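Local coordinates for protein single-stranded-DNA-specific exonuclease RecJ (Thermus thermophilus, PDB 2ZXR) that degrades single-stranded DNA as an exonuclease running in the 5' to 3' direction, with divalent metal ions, preferably magnesium, as cofactor, at residues R2-W7 with A354-V359; P13-W18 with Y653-R658. One frame throughout, in Å; residues are numbered along the deposited sequence.

In the fold
Both contacts fasten the N-terminal part of the chain to regions hundreds of residues later, away from the metal site. Interaction 1 joins the residue just ahead of strand 5-9, an edge strand of the OB-domain sheet, to the C-terminal end of helix 341-355 and the turn after it, in the DHHA1 domain. Interaction 2 pairs the start of helix 15-25, the next element in the chain, with the last turn of helix 643-655. Their centres are 36 Å apart and they do not touch. Both are buried: interaction 1 is polar, a guanidinium hydrogen-bonded to two carbonyls at a helix end; interaction 2, which the partly exposed Glu655 puts nearer the surface, is a small aliphatic contact bordered by a salt bridge.

Interaction 1 of 2, residues R2-W7 with A354-V359; sequences RDRVRW and ATLRPV
Arg4 reaches across to the C-terminal end of helix 341-355 and donates to two successive carbonyls there. Its NH1 meets Leu356 O at 3.0 Å in a practically straight hydrogen bond (N-H...O 179°), with the oxygen in the guanidinium plane. NH2 takes Thr355 O at 3.2 Å, more bent at 145° and tilted from that plane, though it arrives in the plane of the carbonyl. Leu356 is the first residue past the helix, and its positive phi turns the chain off the helical path. Two donors on two neighbouring acceptors fix the rotation of the guanidinium, and Arg357 lies over one of its faces: the two guanidinium groups stack with centres 3.8 Å apart and planes inclined by 30°. Like charges meet here, probably eased by Asp423, which forms a salt bridge with Arg357 NH1, and by Pro424 O, a further acceptor for Arg4 NH1. A bend at chi3 turns the tip of Arg4 into this tight, buried end, where the CB of Leu356 sits 3.6 Å from NH1. On the loose side, Arg2 and Asp3 are exposed and stay clear of the helix end, and Arg2 is poorly ordered. Beyond Arg4 the chain enters strand 5-9, which runs parallel to strand 426-433, while Pro358 leads from the helix end into strand 359-363, alongside strand 332-335; the contact bridges the OB and DHHA1 sheets.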
loop_
_atom_site.group_PDB
_atom_site.type_symbol
_atom_site.label_atom_id
_atom_site.label_comp_id
_atom_site.label_asym_id
_atom_site.label_seq_id
_atom_site.Cartn_x
_atom_site.Cartn_y
_atom_site.Cartn_z
ATOM N N ARG A 2 13.616 11.448 6.920
ATOM C CA ARG A 2 14.324 10.217 6.564
ATOM C C ARG A 2 14.987 9.632 7.819
ATOM O O ARG A 2 15.335 8.444 7.865
ATOM C CB ARG A 2 15.380 10.493 5.477
ATOM C CG ARG A 2 16.230 11.772 5.657
ATOM C CD ARG A 2 17.129 11.730 6.888
ATOM N NE ARG A 2 16.514 12.368 8.050
ATOM C CZ ARG A 2 16.301 13.677 8.167
ATOM N NH1 ARG A 2 16.656 14.503 7.192
ATOM N NH2 ARG A 2 15.724 14.159 9.260
ATOM N N ASP A 3 15.145 10.479 8.833
ATOM C CA ASP A 3 15.741 10.068 10.096
ATOM C C ASP A 3 14.637 9.569 11.034
ATOM O O ASP A 3 14.903 9.117 12.157
ATOM C CB ASP A 3 16.495 11.246 10.715
ATOM C CG ASP A 3 16.998 10.949 12.106
ATOM O OD1 ASP A 3 16.186 11.005 13.059
ATOM O OD2 ASP A 3 18.205 10.654 12.244
ATOM N N ARG A 4 13.393 9.664 10.568
ATOM C CA ARG A 4 12.249 9.187 11.331
ATOM C C ARG A 4 11.576 8.045 10.544
ATOM O O ARG A 4 10.372 7.799 10.675
ATOM C CB ARG A 4 11.266 10.337 11.604
ATOM C CG ARG A 4 11.672 11.213 12.791
ATOM C CD ARG A 4 10.692 12.342 13.060
ATOM N NE ARG A 4 10.801 13.406 12.069
ATOM C CZ ARG A 4 9.779 13.870 11.358
ATOM N NH1 ARG A 4 8.559 13.356 11.524
ATOM N NH2 ARG A 4 9.975 14.860 10.492
ATOM N N VAL A 5 12.380 7.355 9.734
ATOM C CA VAL A 5 11.934 6.231 8.917
ATOM C C VAL A 5 12.495 4.932 9.494
ATOM O O VAL A 5 13.700 4.729 9.487
ATOM C CB VAL A 5 12.452 6.337 7.448
ATOM C CG1 VAL A 5 11.980 5.127 6.634
ATOM C CG2 VAL A 5 11.975 7.632 6.806
ATOM N N ARG A 6 11.626 4.054 9.976
ATOM C CA ARG A 6 12.059 2.776 10.541
ATOM C C ARG A 6 11.811 1.624 9.563
ATOM O O ARG A 6 10.731 1.536 8.977
ATOM C CB ARG A 6 11.280 2.467 11.834
ATOM C CG ARG A 6 11.754 3.181 13.107
ATOM C CD ARG A 6 11.934 4.679 12.907
ATOM N NE ARG A 6 11.743 5.444 14.142
ATOM C CZ ARG A 6 12.512 6.463 14.514
ATOM N NH1 ARG A 6 13.542 6.837 13.757
ATOM N NH2 ARG A 6 12.219 7.145 15.617
ATOM N N TRP A 7 12.802 0.759 9.377
ATOM C CA TRP A 7 12.614 -0.417 8.525
ATOM C C TRP A 7 12.291 -1.599 9.444
ATOM O O TRP A 7 12.938 -1.795 10.472
ATOM C CB TRP A 7 13.874 -0.742 7.743
ATOM C CG TRP A 7 14.191 0.223 6.647
ATOM C CD1 TRP A 7 13.818 1.532 6.568
ATOM C CD2 TRP A 7 15.038 -0.022 5.532
ATOM N NE1 TRP A 7 14.397 2.124 5.471
ATOM C CE2 TRP A 7 15.150 1.192 4.817
ATOM C CE3 TRP A 7 15.724 -1.151 5.066
ATOM C CZ2 TRP A 7 15.916 1.313 3.665
ATOM C CZ3 TRP A 7 16.492 -1.033 3.909
ATOM C CH2 TRP A 7 16.580 0.192 3.224
ATOM N N ALA A 354 7.145 15.222 2.006
ATOM C CA ALA A 354 8.528 15.661 1.944
ATOM C C ALA A 354 9.006 15.950 3.350
ATOM O O ALA A 354 10.197 15.956 3.644
ATOM C CB ALA A 354 8.611 16.955 1.116
ATOM N N THR A 355 8.036 16.141 4.221
ATOM C CA THR A 355 8.272 16.583 5.579
ATOM C C THR A 355 7.920 15.642 6.749
ATOM O O THR A 355 8.491 15.743 7.848
ATOM C CB THR A 355 7.490 17.915 5.685
ATOM O OG1 THR A 355 8.397 19.005 5.854
ATOM C CG2 THR A 355 6.442 17.844 6.743
ATOM N N LEU A 356 6.976 14.742 6.527
ATOM C CA LEU A 356 6.534 13.841 7.587
ATOM C C LEU A 356 5.980 14.648 8.772
ATOM O O LEU A 356 6.269 14.356 9.932
ATOM C CB LEU A 356 7.694 12.954 8.041
ATOM C CG LEU A 356 7.575 11.457 7.711
ATOM C CD1 LEU A 356 6.890 11.225 6.357
ATOM C CD2 LEU A 356 8.962 10.845 7.749
ATOM N N ARG A 357 5.185 15.673 8.459
ATOM C CA ARG A 357 4.565 16.529 9.469
ATOM C C ARG A 357 3.132 16.872 9.051
ATOM O O ARG A 357 2.802 16.894 7.866
ATOM C CB ARG A 357 5.327 17.846 9.613
ATOM C CG ARG A 357 6.745 17.750 10.111
ATOM C CD ARG A 357 6.785 17.271 11.528
ATOM N NE ARG A 357 8.157 17.233 12.008
ATOM C CZ ARG A 357 8.505 16.874 13.237
ATOM N NH1 ARG A 357 7.569 16.526 14.112
ATOM N NH2 ARG A 357 9.786 16.844 13.576
ATOM N N PRO A 358 2.260 17.146 10.030
ATOM C CA PRO A 358 0.877 17.497 9.706
ATOM C C PRO A 358 0.966 18.810 8.912
ATOM O O PRO A 358 1.859 19.636 9.173
ATOM C CB PRO A 358 0.240 17.699 11.081
ATOM C CG PRO A 358 1.088 16.870 12.002
ATOM C CD PRO A 358 2.480 17.095 11.486
ATOM N N VAL A 359 0.087 19.009 7.934
ATOM C CA VAL A 359 0.136 20.240 7.161
ATOM C C VAL A 359 -1.239 20.865 7.112
ATOM O O VAL A 359 -2.253 20.184 6.904
ATOM C CB VAL A 359 0.682 19.997 5.720
ATOM C CG1 VAL A 359 0.639 21.294 4.883
ATOM C CG2 VAL A 359 2.124 19.511 5.806
#

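Interaction 2 of 2, residues P13-W18 with Y653-R658; sequences PPLAQW and YWEVNR
Leu15, in the first turn of helix 15-25, points its side chain at the last turn of helix 643-655, so this is a helix-start to helix-end contact, made by the RecJ C-terminal domain with the N-terminal part of the chain. Its CG stands beside the backbone N and anti to the carbonyl carbon (chi1 -75°), which carries the branch out toward Glu655. The two side chains slide past one another in opposite directions: Leu15 CG lies 3.6 Å from Glu655 CB and 4.1 Å from Glu655 CG, so it is the aliphatic root of the glutamate, not its carboxylate, that packs on the leucine. Val656, the residue at which the chain leaves the helix, lies roughly at right angles to Leu15 and offers its CG1 branch to the CD1 end; the modelled separation is implausibly short and its exact value is doubtful. No hydrogen bond links the two segments; the contact is small and made by side-chain carbons.

Beyond the aliphatic part, Glu655 bends at chi2 (-42°), and its carboxylate turns to Arg658 of its own segment, the last modelled residue. Val656 also rests on Val630 of helix 624-639, the helix that meets Trp18 through Leu629, so both sides of the contact share one neighbour. Pro14 occupies the N-cap position, and its carbonyl receives Trp18 N at 2.9 Å in the first helical turn. In the salt bridge, Arg658 NH2 approaches Glu655 OE2 to 2.7 Å, but the N-H angle of 116° makes the hydrogen bond weak, and OE1 of the same carboxylate lies above a face of the guanidinium, offset toward its rim.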
loop_
_atom_site.group_PDB
_atom_site.type_symbol
_atom_site.label_atom_id
_atom_site.label_comp_id
_atom_site.label_asym_id
_atom_site.label_seq_id
_atom_site.Cartn_x
_atom_site.Cartn_y
_atom_site.Cartn_z
ATOM N N PRO A 13 5.803 -16.707 9.481
ATOM C CA PRO A 13 4.588 -17.354 9.991
ATOM C C PRO A 13 4.919 -18.742 10.521
ATOM O O PRO A 13 6.043 -19.232 10.348
ATOM C CB PRO A 13 3.691 -17.418 8.753
ATOM C CG PRO A 13 4.679 -17.667 7.656
ATOM C CD PRO A 13 5.859 -16.753 8.008
ATOM N N PRO A 14 3.959 -19.381 11.206
ATOM C CA PRO A 14 4.253 -20.727 11.709
ATOM C C PRO A 14 4.417 -21.657 10.501
ATOM O O PRO A 14 3.632 -21.624 9.539
ATOM C CB PRO A 14 3.037 -21.071 12.587
ATOM C CG PRO A 14 1.992 -19.981 12.269
ATOM C CD PRO A 14 2.814 -18.773 11.908
ATOM N N LEU A 15 5.456 -22.478 10.542
ATOM C CA LEU A 15 5.740 -23.370 9.428
ATOM C C LEU A 15 4.588 -24.189 8.848
ATOM O O LEU A 15 4.443 -24.255 7.627
ATOM C CB LEU A 15 6.887 -24.302 9.788
ATOM C CG LEU A 15 8.274 -23.671 9.788
ATOM C CD1 LEU A 15 9.212 -24.642 9.059
ATOM C CD2 LEU A 15 8.275 -22.323 9.086
ATOM N N ALA A 16 3.782 -24.822 9.693
ATOM C CA ALA A 16 2.673 -25.612 9.160
ATOM C C ALA A 16 1.701 -24.744 8.355
ATOM O O ALA A 16 1.154 -25.210 7.363
ATOM C CB ALA A 16 1.932 -26.339 10.280
ATOM N N GLN A 17 1.484 -23.489 8.764
ATOM C CA GLN A 17 0.593 -22.615 8.002
ATOM C C GLN A 17 1.320 -22.094 6.753
ATOM O O GLN A 17 0.719 -21.935 5.695
ATOM C CB GLN A 17 0.118 -21.423 8.840
ATOM C CG GLN A 17 -0.527 -21.770 10.175
ATOM C CD GLN A 17 -1.077 -20.529 10.879
ATOM O OE1 GLN A 17 -1.138 -20.467 12.114
ATOM N NE2 GLN A 17 -1.489 -19.539 10.094
ATOM N N TRP A 18 2.619 -21.842 6.865
ATOM C CA TRP A 18 3.389 -21.344 5.721
ATOM C C TRP A 18 3.268 -22.399 4.620
ATOM O O TRP A 18 3.016 -22.098 3.446
ATOM C CB TRP A 18 4.850 -21.185 6.123
ATOM C CG TRP A 18 5.695 -20.228 5.323
ATOM C CD1 TRP A 18 5.482 -19.782 4.037
ATOM C CD2 TRP A 18 6.951 -19.676 5.735
ATOM N NE1 TRP A 18 6.540 -18.990 3.631
ATOM C CE2 TRP A 18 7.453 -18.911 4.652
ATOM C CE3 TRP A 18 7.706 -19.758 6.915
ATOM C CZ2 TRP A 18 8.668 -18.234 4.719
ATOM C CZ3 TRP A 18 8.919 -19.082 6.977
ATOM C CH2 TRP A 18 9.387 -18.330 5.886
ATOM N N TYR A 653 14.357 -22.779 11.482
ATOM C CA TYR A 653 15.385 -23.748 11.114
ATOM C C TYR A 653 15.143 -25.106 11.790
ATOM O O TYR A 653 15.258 -26.142 11.133
ATOM C CB TYR A 653 16.769 -23.227 11.492
ATOM C CG TYR A 653 17.899 -24.200 11.196
ATOM C CD1 TYR A 653 18.353 -24.397 9.901
ATOM C CD2 TYR A 653 18.494 -24.944 12.218
ATOM C CE1 TYR A 653 19.369 -25.309 9.622
ATOM C CE2 TYR A 653 19.520 -25.861 11.947
ATOM C CZ TYR A 653 19.945 -26.035 10.642
ATOM O OH TYR A 653 20.938 -26.956 10.356
ATOM N N TRP A 654 14.827 -25.112 13.088
ATOM C CA TRP A 654 14.561 -26.387 13.778
ATOM C C TRP A 654 13.378 -27.045 13.059
ATOM O O TRP A 654 13.387 -28.236 12.774
ATOM C CB TRP A 654 14.087 -26.217 15.227
ATOM C CG TRP A 654 14.905 -25.415 16.203
ATOM C CD1 TRP A 654 14.414 -24.491 17.116
ATOM C CD2 TRP A 654 16.297 -25.516 16.461
ATOM N NE1 TRP A 654 15.420 -24.026 17.915
ATOM C CE2 TRP A 654 16.587 -24.633 17.540
ATOM C CE3 TRP A 654 17.326 -26.257 15.897
ATOM C CZ2 TRP A 654 17.869 -24.479 18.056
ATOM C CZ3 TRP A 654 18.578 -26.105 16.399
ATOM C CH2 TRP A 654 18.848 -25.215 17.475
ATOM N N GLU A 655 12.338 -26.255 12.806
ATOM C CA GLU A 655 11.152 -26.777 12.146
ATOM C C GLU A 655 11.388 -27.359 10.753
ATOM O O GLU A 655 11.007 -28.500 10.489
ATOM C CB GLU A 655 10.064 -25.708 12.084
ATOM C CG GLU A 655 9.036 -25.875 13.179
ATOM C CD GLU A 655 8.650 -27.347 13.379
ATOM O OE1 GLU A 655 8.036 -27.956 12.465
ATOM O OE2 GLU A 655 8.981 -27.900 14.450
ATOM N N VAL A 656 12.014 -26.595 9.864
ATOM C CA VAL A 656 12.261 -27.097 8.518
ATOM C C VAL A 656 13.188 -28.300 8.491
ATOM O O VAL A 656 13.689 -28.684 7.433
ATOM C CB VAL A 656 12.880 -26.034 7.592
ATOM C CG1 VAL A 656 11.932 -24.884 7.439
ATOM C CG2 VAL A 656 14.214 -25.570 8.130
ATOM N N ASN A 657 13.452 -28.888 9.645
ATOM C CA ASN A 657 14.307 -30.052 9.656
ATOM C C ASN A 657 13.668 -31.175 10.437
ATOM O O ASN A 657 14.101 -32.316 10.342
ATOM C CB ASN A 657 15.677 -29.705 10.234
ATOM C CG ASN A 657 16.543 -28.948 9.248
ATOM O OD1 ASN A 657 16.756 -29.394 8.121
ATOM N ND2 ASN A 657 17.047 -27.802 9.665
ATOM N N ARG A 658 12.623 -30.859 11.194
ATOM C CA ARG A 658 11.953 -31.875 11.995
ATOM C C ARG A 658 11.447 -33.017 11.103
ATOM O O ARG A 658 11.560 -32.876 9.864
ATOM C CB ARG A 658 10.785 -31.259 12.770
ATOM C CG ARG A 658 10.153 -32.220 13.763
ATOM C CD ARG A 658 8.653 -32.022 13.851
ATOM N NE ARG A 658 8.283 -30.803 14.561
ATOM C CZ ARG A 658 7.034 -30.358 14.667
ATOM N NH1 ARG A 658 6.031 -31.024 14.107
ATOM N NH2 ARG A 658 6.781 -29.247 15.344
#